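Local atomic coordinates of protein induced by osmotic stress (Scheffersomyces stipitis, PDB entry 5YWN), a protein that probably reduces haloketones and related carbonyl compounds to alcohols with NADPH, as a member of the dihydroflavonol-4-reductase subfamily. Residues 214-222 with 322-330; 266-277 with 287-296. The protein carries 1 engineered substitution. All coordinates share one frame; numbering follows the deposited sequence.

Contact 1. Residues 214-222 with 322-330; sequences EMVNSVLKL and VVDSIKQVL
Val216 enters the hollow between Val322 and Ile326, one helical turn apart. Its CG1 lies between the two, with Val216 CG1 4.0 Å from Ile326 CD1, while Val216 CG2 lies 3.9 Å from Val322 CG2. One turn on, Leu220 fills a second hollow framed by Ile326, Val329 and Leu330. Leu220 CD1 sits 3.9 Å from Val329 CG1 and 4.2 Å from Leu330 CD2, the leucine and valine side chains sliding past each other in opposite directions. Between these two apolar bumps comes a polar one. Asn217 OD1 accepts the Ser325 hydroxyl in the carbonyl plane, on a lone pair, with a C=O...OG angle of 110° and an OD1 to OG distance of 2.8 Å. Ser325 can deliver it because OG stands anti to the backbone N (chi1 178°). Val329 CG2 lies 4.1 Å from Asn217 CG. With an alanine in place of Asn217, the Ser325 hydroxyl would probably lose this acceptor and the methyl of Val329 its covering amide. The packing joins helix 211-217, which starts beside cofactor-binding Asn210 and Ser212, to the C-terminal helix 318-332. Helix 268-278 adds Val274 on Val322 and Val275 on Ile326, while Phe196 of strand 194-196 meets Val216.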
# COMPACT_ATOMS: atom_id res chain seq x y z
N GLU A 214 -7.19 5.36 8.83
CA GLU A 214 -7.76 6.32 9.70
C GLU A 214 -8.93 7.07 9.08
O GLU A 214 -9.68 7.60 9.75
CB GLU A 214 -6.71 7.24 10.25
CG GLU A 214 -7.19 8.31 11.21
CD GLU A 214 -7.61 7.77 12.56
OE1 GLU A 214 -7.33 6.60 12.86
OE2 GLU A 214 -8.26 8.52 13.29
N MET A 215 -9.02 7.09 7.76
CA MET A 215 -10.15 7.68 7.10
C MET A 215 -11.43 6.94 7.45
O MET A 215 -12.44 7.53 7.56
CB MET A 215 -9.98 7.71 5.60
CG MET A 215 -9.04 8.78 5.07
SD MET A 215 -8.53 8.36 3.42
CE MET A 215 -10.01 8.56 2.51
N VAL A 216 -11.36 5.65 7.57
CA VAL A 216 -12.45 4.92 8.17
C VAL A 216 -12.56 5.12 9.70
O VAL A 216 -13.57 5.50 10.19
CB VAL A 216 -12.37 3.41 7.84
CG1 VAL A 216 -13.35 2.60 8.64
CG2 VAL A 216 -12.59 3.15 6.39
N ASN A 217 -11.50 4.83 10.40
CA ASN A 217 -11.50 4.76 11.84
C ASN A 217 -11.77 6.06 12.62
O ASN A 217 -12.31 6.04 13.68
CB ASN A 217 -10.31 3.98 12.33
CG ASN A 217 -10.23 2.62 11.69
OD1 ASN A 217 -11.21 1.97 11.52
ND2 ASN A 217 -9.07 2.21 11.36
N SER A 218 -11.48 7.18 12.00
CA SER A 218 -11.74 8.47 12.52
C SER A 218 -13.25 8.76 12.73
O SER A 218 -13.58 9.61 13.47
CB SER A 218 -11.12 9.53 11.63
OG SER A 218 -11.76 9.57 10.40
N VAL A 219 -14.10 8.01 12.08
CA VAL A 219 -15.51 8.23 12.21
C VAL A 219 -15.96 8.08 13.65
O VAL A 219 -16.87 8.66 14.03
CB VAL A 219 -16.39 7.36 11.30
CG1 VAL A 219 -15.91 7.35 9.91
CG2 VAL A 219 -16.52 5.96 11.82
N LEU A 220 -15.27 7.25 14.38
CA LEU A 220 -15.50 6.99 15.77
C LEU A 220 -15.27 8.23 16.63
O LEU A 220 -15.77 8.33 17.68
CB LEU A 220 -14.67 5.82 16.24
CG LEU A 220 -14.92 4.49 15.55
CD1 LEU A 220 -14.24 3.34 16.25
CD2 LEU A 220 -16.39 4.23 15.44
N LYS A 221 -14.50 9.16 16.14
CA LYS A 221 -14.26 10.40 16.82
C LYS A 221 -15.24 11.53 16.53
O LYS A 221 -15.17 12.57 17.13
CB LYS A 221 -12.87 10.83 16.55
CG LYS A 221 -11.85 9.86 17.05
CD LYS A 221 -10.77 9.67 16.03
CE LYS A 221 -9.42 9.60 16.66
NZ LYS A 221 -8.57 8.46 16.30
N LEU A 222 -16.16 11.30 15.62
CA LEU A 222 -17.19 12.24 15.37
C LEU A 222 -18.17 12.29 16.54
O LEU A 222 -18.25 11.41 17.31
CB LEU A 222 -17.92 11.94 14.10
CG LEU A 222 -17.14 11.95 12.81
CD1 LEU A 222 -17.99 11.38 11.72
CD2 LEU A 222 -16.69 13.34 12.44
N VAL A 322 -14.90 -1.95 6.03
CA VAL A 322 -15.20 -1.01 7.07
C VAL A 322 -15.60 -1.70 8.38
O VAL A 322 -15.07 -1.39 9.35
CB VAL A 322 -16.29 -0.03 6.60
CG1 VAL A 322 -16.94 0.72 7.72
CG2 VAL A 322 -15.73 0.96 5.62
N VAL A 323 -16.51 -2.64 8.34
CA VAL A 323 -16.98 -3.31 9.55
C VAL A 323 -15.80 -4.04 10.21
O VAL A 323 -15.62 -3.92 11.34
CB VAL A 323 -18.15 -4.31 9.28
CG1 VAL A 323 -18.36 -5.26 10.43
CG2 VAL A 323 -19.45 -3.62 8.94
N ASP A 324 -15.01 -4.74 9.44
CA ASP A 324 -13.89 -5.48 9.97
C ASP A 324 -12.92 -4.51 10.63
O ASP A 324 -12.40 -4.80 11.63
CB ASP A 324 -13.20 -6.31 8.88
CG ASP A 324 -13.98 -7.57 8.51
OD1 ASP A 324 -14.99 -7.85 9.13
OD2 ASP A 324 -13.57 -8.27 7.60
N SER A 325 -12.70 -3.35 10.03
CA SER A 325 -11.78 -2.39 10.58
C SER A 325 -12.26 -1.82 11.93
O SER A 325 -11.53 -1.74 12.85
CB SER A 325 -11.45 -1.31 9.54
OG SER A 325 -10.59 -0.33 10.02
N ILE A 326 -13.53 -1.46 11.99
CA ILE A 326 -14.17 -0.97 13.18
C ILE A 326 -14.28 -1.97 14.31
O ILE A 326 -14.05 -1.63 15.40
CB ILE A 326 -15.49 -0.27 12.86
CG1 ILE A 326 -15.21 1.02 12.13
CG2 ILE A 326 -16.27 0.06 14.12
CD1 ILE A 326 -16.20 1.34 11.12
N LYS A 327 -14.62 -3.20 13.99
CA LYS A 327 -14.74 -4.26 14.98
C LYS A 327 -13.41 -4.39 15.68
O LYS A 327 -13.39 -4.48 16.84
CB LYS A 327 -15.08 -5.58 14.35
CG LYS A 327 -16.53 -5.84 14.26
CD LYS A 327 -16.92 -7.20 13.70
CE LYS A 327 -18.42 -7.28 13.49
NZ LYS A 327 -18.85 -8.11 12.33
N GLN A 328 -12.32 -4.34 14.94
CA GLN A 328 -11.03 -4.41 15.55
C GLN A 328 -10.73 -3.28 16.51
O GLN A 328 -10.22 -3.51 17.55
CB GLN A 328 -9.93 -4.47 14.51
CG GLN A 328 -8.56 -4.64 15.09
CD GLN A 328 -7.51 -4.89 14.06
OE1 GLN A 328 -7.36 -4.14 13.15
NE2 GLN A 328 -6.78 -5.96 14.23
N VAL A 329 -11.02 -2.06 16.13
CA VAL A 329 -10.76 -0.94 16.97
C VAL A 329 -11.61 -1.01 18.25
O VAL A 329 -11.15 -0.72 19.29
CB VAL A 329 -10.94 0.40 16.25
CG1 VAL A 329 -10.89 1.56 17.25
CG2 VAL A 329 -9.90 0.57 15.18
N LEU A 330 -12.84 -1.43 18.12
CA LEU A 330 -13.69 -1.62 19.27
C LEU A 330 -13.16 -2.71 20.20
O LEU A 330 -13.14 -2.54 21.37
CB LEU A 330 -15.13 -1.89 18.89
CG LEU A 330 -15.84 -0.79 18.15
CD1 LEU A 330 -17.25 -1.11 17.84
CD2 LEU A 330 -15.76 0.50 18.87

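Contact 2. Residues 266-277 with 287-296; sequences FNGQTLLDVVRK and PVGKPHSDDF
The chain from Pro287 to Phe296 runs back along helix 268-278 toward its N-terminus, with CA separations of 6.1 Å for Asp273 to Pro291 and 6.4 Å for Gln269 to Asp294, and a type II turn from Lys290 to Ser293. Gln269, bent at chi2 (67°), turns its amide to this backbone. Gln269 OE1 accepts from Lys290 N at 2.8 Å, the donor lying above the carbonyl plane. Both hydrogens of Gln269 NE2 are used close to the amide plane, one for Val288 O at 3.3 Å, the other for Asp273 OD1 at 2.9 Å, and a water bridges these two acceptors. Asp273 OD2 takes His292 N on its syn side at 2.8 Å and lies over one face of the imidazole. Lys277 NZ reaches His292 NE2 at 2.7 Å, 16° out of the ring plane. Val288 CG2 covers one face of the Arg276 guanidinium, whose NH1 bonds to Ala283 O. Asn267 and Thr270 form a capping box: Thr270 N donates to Asn267 OD1 and Asn267 N to Thr270 OG1, which also lies 2.9 Å from Asp294 OD2. Helix 318-332 packs Phe318 on Thr270 and Glu319 on Val274, while Phe266 of strand 265-267 meets Phe196 edge to face.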
# COMPACT_ATOMS: atom_id res chain seq x y z
N PHE A 266 -16.84 5.64 -2.77
CA PHE A 266 -17.45 5.99 -1.54
C PHE A 266 -17.31 7.47 -1.23
O PHE A 266 -16.45 8.13 -1.72
CB PHE A 266 -16.81 5.22 -0.41
CG PHE A 266 -15.43 5.65 -0.10
CD1 PHE A 266 -14.38 5.20 -0.82
CD2 PHE A 266 -15.22 6.56 0.87
CE1 PHE A 266 -13.13 5.60 -0.55
CE2 PHE A 266 -13.97 6.99 1.16
CZ PHE A 266 -12.93 6.51 0.46
N ASN A 267 -18.13 7.91 -0.31
CA ASN A 267 -17.97 9.16 0.39
C ASN A 267 -18.24 9.03 1.88
O ASN A 267 -18.48 7.99 2.36
CB ASN A 267 -18.73 10.31 -0.26
CG ASN A 267 -20.24 10.19 -0.14
OD1 ASN A 267 -20.75 9.55 0.71
ND2 ASN A 267 -20.91 10.86 -1.01
N GLY A 268 -18.23 10.15 2.56
CA GLY A 268 -18.51 10.22 3.96
C GLY A 268 -19.88 9.69 4.35
O GLY A 268 -20.03 9.13 5.35
N GLN A 269 -20.87 9.91 3.51
CA GLN A 269 -22.18 9.35 3.73
C GLN A 269 -22.21 7.84 3.66
O GLN A 269 -22.80 7.23 4.47
CB GLN A 269 -23.23 9.96 2.82
CG GLN A 269 -24.63 9.65 3.23
CD GLN A 269 -25.04 10.28 4.52
OE1 GLN A 269 -25.05 11.47 4.65
NE2 GLN A 269 -25.33 9.48 5.48
N THR A 270 -21.50 7.28 2.71
CA THR A 270 -21.37 5.86 2.55
C THR A 270 -20.78 5.25 3.84
O THR A 270 -21.28 4.31 4.35
CB THR A 270 -20.41 5.49 1.40
OG1 THR A 270 -20.56 6.38 0.32
CG2 THR A 270 -20.70 4.11 0.92
N LEU A 271 -19.74 5.89 4.35
CA LEU A 271 -19.08 5.48 5.54
C LEU A 271 -19.97 5.54 6.79
O LEU A 271 -20.07 4.59 7.50
CB LEU A 271 -17.87 6.37 5.74
CG LEU A 271 -17.12 6.26 7.03
CD1 LEU A 271 -16.69 4.85 7.37
CD2 LEU A 271 -16.01 7.26 7.21
N LEU A 272 -20.64 6.64 6.98
CA LEU A 272 -21.57 6.83 8.06
C LEU A 272 -22.71 5.81 8.03
O LEU A 272 -23.07 5.27 9.02
CB LEU A 272 -22.14 8.21 7.97
CG LEU A 272 -21.52 9.33 8.77
CD1 LEU A 272 -22.28 10.63 8.62
CD2 LEU A 272 -21.39 8.96 10.21
N ASP A 273 -23.23 5.56 6.87
CA ASP A 273 -24.33 4.65 6.72
C ASP A 273 -23.93 3.24 7.14
O ASP A 273 -24.68 2.59 7.75
CB ASP A 273 -24.89 4.69 5.29
CG ASP A 273 -25.66 6.01 4.96
OD1 ASP A 273 -26.06 6.73 5.84
OD2 ASP A 273 -25.85 6.28 3.81
N VAL A 274 -22.75 2.82 6.77
CA VAL A 274 -22.29 1.53 7.16
C VAL A 274 -22.09 1.40 8.66
O VAL A 274 -22.58 0.53 9.23
CB VAL A 274 -21.03 1.16 6.35
CG1 VAL A 274 -20.20 0.07 7.00
CG2 VAL A 274 -21.38 0.80 4.93
N VAL A 275 -21.39 2.32 9.24
CA VAL A 275 -21.08 2.27 10.63
C VAL A 275 -22.32 2.31 11.54
O VAL A 275 -22.42 1.56 12.44
CB VAL A 275 -20.11 3.39 10.98
CG1 VAL A 275 -19.90 3.50 12.45
CG2 VAL A 275 -18.79 3.16 10.30
N ARG A 276 -23.27 3.17 11.21
CA ARG A 276 -24.47 3.29 12.00
C ARG A 276 -25.35 2.03 12.01
O ARG A 276 -25.85 1.70 13.02
CB ARG A 276 -25.25 4.54 11.63
CG ARG A 276 -24.56 5.86 11.91
CD ARG A 276 -25.27 7.03 11.26
NE ARG A 276 -26.62 7.08 11.74
CZ ARG A 276 -26.96 7.56 12.92
NH1 ARG A 276 -26.07 8.14 13.67
NH2 ARG A 276 -28.19 7.49 13.31
N LYS A 277 -25.51 1.37 10.88
CA LYS A 277 -26.21 0.11 10.80
C LYS A 277 -25.54 -1.05 11.54
O LYS A 277 -26.14 -1.73 12.25
CB LYS A 277 -26.42 -0.27 9.37
CG LYS A 277 -27.36 0.62 8.60
CD LYS A 277 -27.45 0.19 7.15
CE LYS A 277 -28.60 0.83 6.42
NZ LYS A 277 -28.37 2.23 6.18
N PRO A 287 -23.13 11.58 13.77
CA PRO A 287 -24.05 12.29 12.87
C PRO A 287 -24.82 11.36 11.95
O PRO A 287 -24.42 10.27 11.76
CB PRO A 287 -23.14 13.20 12.06
CG PRO A 287 -21.77 12.84 12.42
CD PRO A 287 -21.76 11.67 13.30
N VAL A 288 -25.94 11.83 11.46
CA VAL A 288 -26.81 11.10 10.56
C VAL A 288 -26.65 11.45 9.09
O VAL A 288 -26.65 10.64 8.27
CB VAL A 288 -28.30 11.25 10.97
CG1 VAL A 288 -29.16 10.29 10.20
CG2 VAL A 288 -28.50 11.01 12.44
N GLY A 289 -26.52 12.72 8.81
CA GLY A 289 -26.50 13.22 7.47
C GLY A 289 -27.75 12.88 6.71
O GLY A 289 -28.80 13.03 7.21
N LYS A 290 -27.58 12.41 5.50
CA LYS A 290 -28.65 12.10 4.62
C LYS A 290 -28.46 10.71 4.10
O LYS A 290 -27.87 10.52 3.10
CB LYS A 290 -28.76 13.12 3.49
CG LYS A 290 -29.02 14.52 3.99
CD LYS A 290 -29.60 15.40 2.92
CE LYS A 290 -28.54 15.99 2.01
NZ LYS A 290 -27.19 16.20 2.63
N PRO A 291 -28.98 9.73 4.80
CA PRO A 291 -28.64 8.36 4.48
C PRO A 291 -29.00 7.94 3.08
O PRO A 291 -30.03 8.26 2.63
CB PRO A 291 -29.43 7.56 5.49
CG PRO A 291 -29.74 8.48 6.57
CD PRO A 291 -29.61 9.86 6.10
N HIS A 292 -28.07 7.29 2.41
CA HIS A 292 -28.21 6.80 1.05
C HIS A 292 -28.45 7.86 0.00
O HIS A 292 -29.01 7.60 -0.98
CB HIS A 292 -29.19 5.64 0.99
CG HIS A 292 -28.92 4.62 2.04
ND1 HIS A 292 -27.75 3.92 2.10
CD2 HIS A 292 -29.62 4.26 3.13
CE1 HIS A 292 -27.76 3.14 3.15
NE2 HIS A 292 -28.89 3.31 3.78
N SER A 293 -27.99 9.06 0.27
CA SER A 293 -27.96 10.15 -0.69
C SER A 293 -26.75 10.11 -1.58
O SER A 293 -26.65 10.88 -2.45
CB SER A 293 -27.98 11.52 -0.02
OG SER A 293 -26.83 11.75 0.69
N ASP A 294 -25.80 9.24 -1.29
CA ASP A 294 -24.65 9.07 -2.13
C ASP A 294 -25.07 8.41 -3.43
O ASP A 294 -25.77 7.45 -3.42
CB ASP A 294 -23.56 8.29 -1.42
CG ASP A 294 -24.06 7.04 -0.70
OD1 ASP A 294 -25.19 7.03 -0.25
OD2 ASP A 294 -23.30 6.11 -0.54
N ASP A 295 -24.70 8.99 -4.55
CA ASP A 295 -24.99 8.43 -5.84
C ASP A 295 -23.77 8.46 -6.73
O ASP A 295 -23.35 9.49 -7.11
CB ASP A 295 -26.15 9.22 -6.44
CG ASP A 295 -26.45 8.86 -7.86
OD1 ASP A 295 -25.81 8.04 -8.45
OD2 ASP A 295 -27.33 9.44 -8.41
N PHE A 296 -23.23 7.32 -7.07
CA PHE A 296 -22.06 7.22 -7.93
C PHE A 296 -22.27 6.74 -9.36
O PHE A 296 -21.35 6.41 -10.03
CB PHE A 296 -20.93 6.44 -7.27
CG PHE A 296 -20.62 6.88 -5.90
CD1 PHE A 296 -20.03 8.08 -5.68
CD2 PHE A 296 -20.93 6.12 -4.84
CE1 PHE A 296 -19.75 8.51 -4.43
CE2 PHE A 296 -20.66 6.53 -3.59
CZ PHE A 296 -20.08 7.73 -3.39
O HOH W 1 -24.71 4.74 1.85
O HOH W 2 -26.35 7.65 8.23

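Contact 2 is nested along the chain inside the loop that contact 1 closes, and their centres lie 14 Å apart. Helix 268-278 is shared between them: one flank carries the returning chain 287-296, while another meets helix 318-332, tightly enough to put Val322 CG1 3.4 Å from Val274 CG1. Phe196 links them again, touching both Val216 and Phe266. Neither contact reaches the cofactor: the side chains of Val216 and Phe266 each stay about 10 Å from the bound NADP. Contact 1 comes nearer to a cofactor-binding residue, the Ser325 side chain being about 6 Å from that of Tyr13, against about 8 Å from the side chain of Phe266 to that of Ser212.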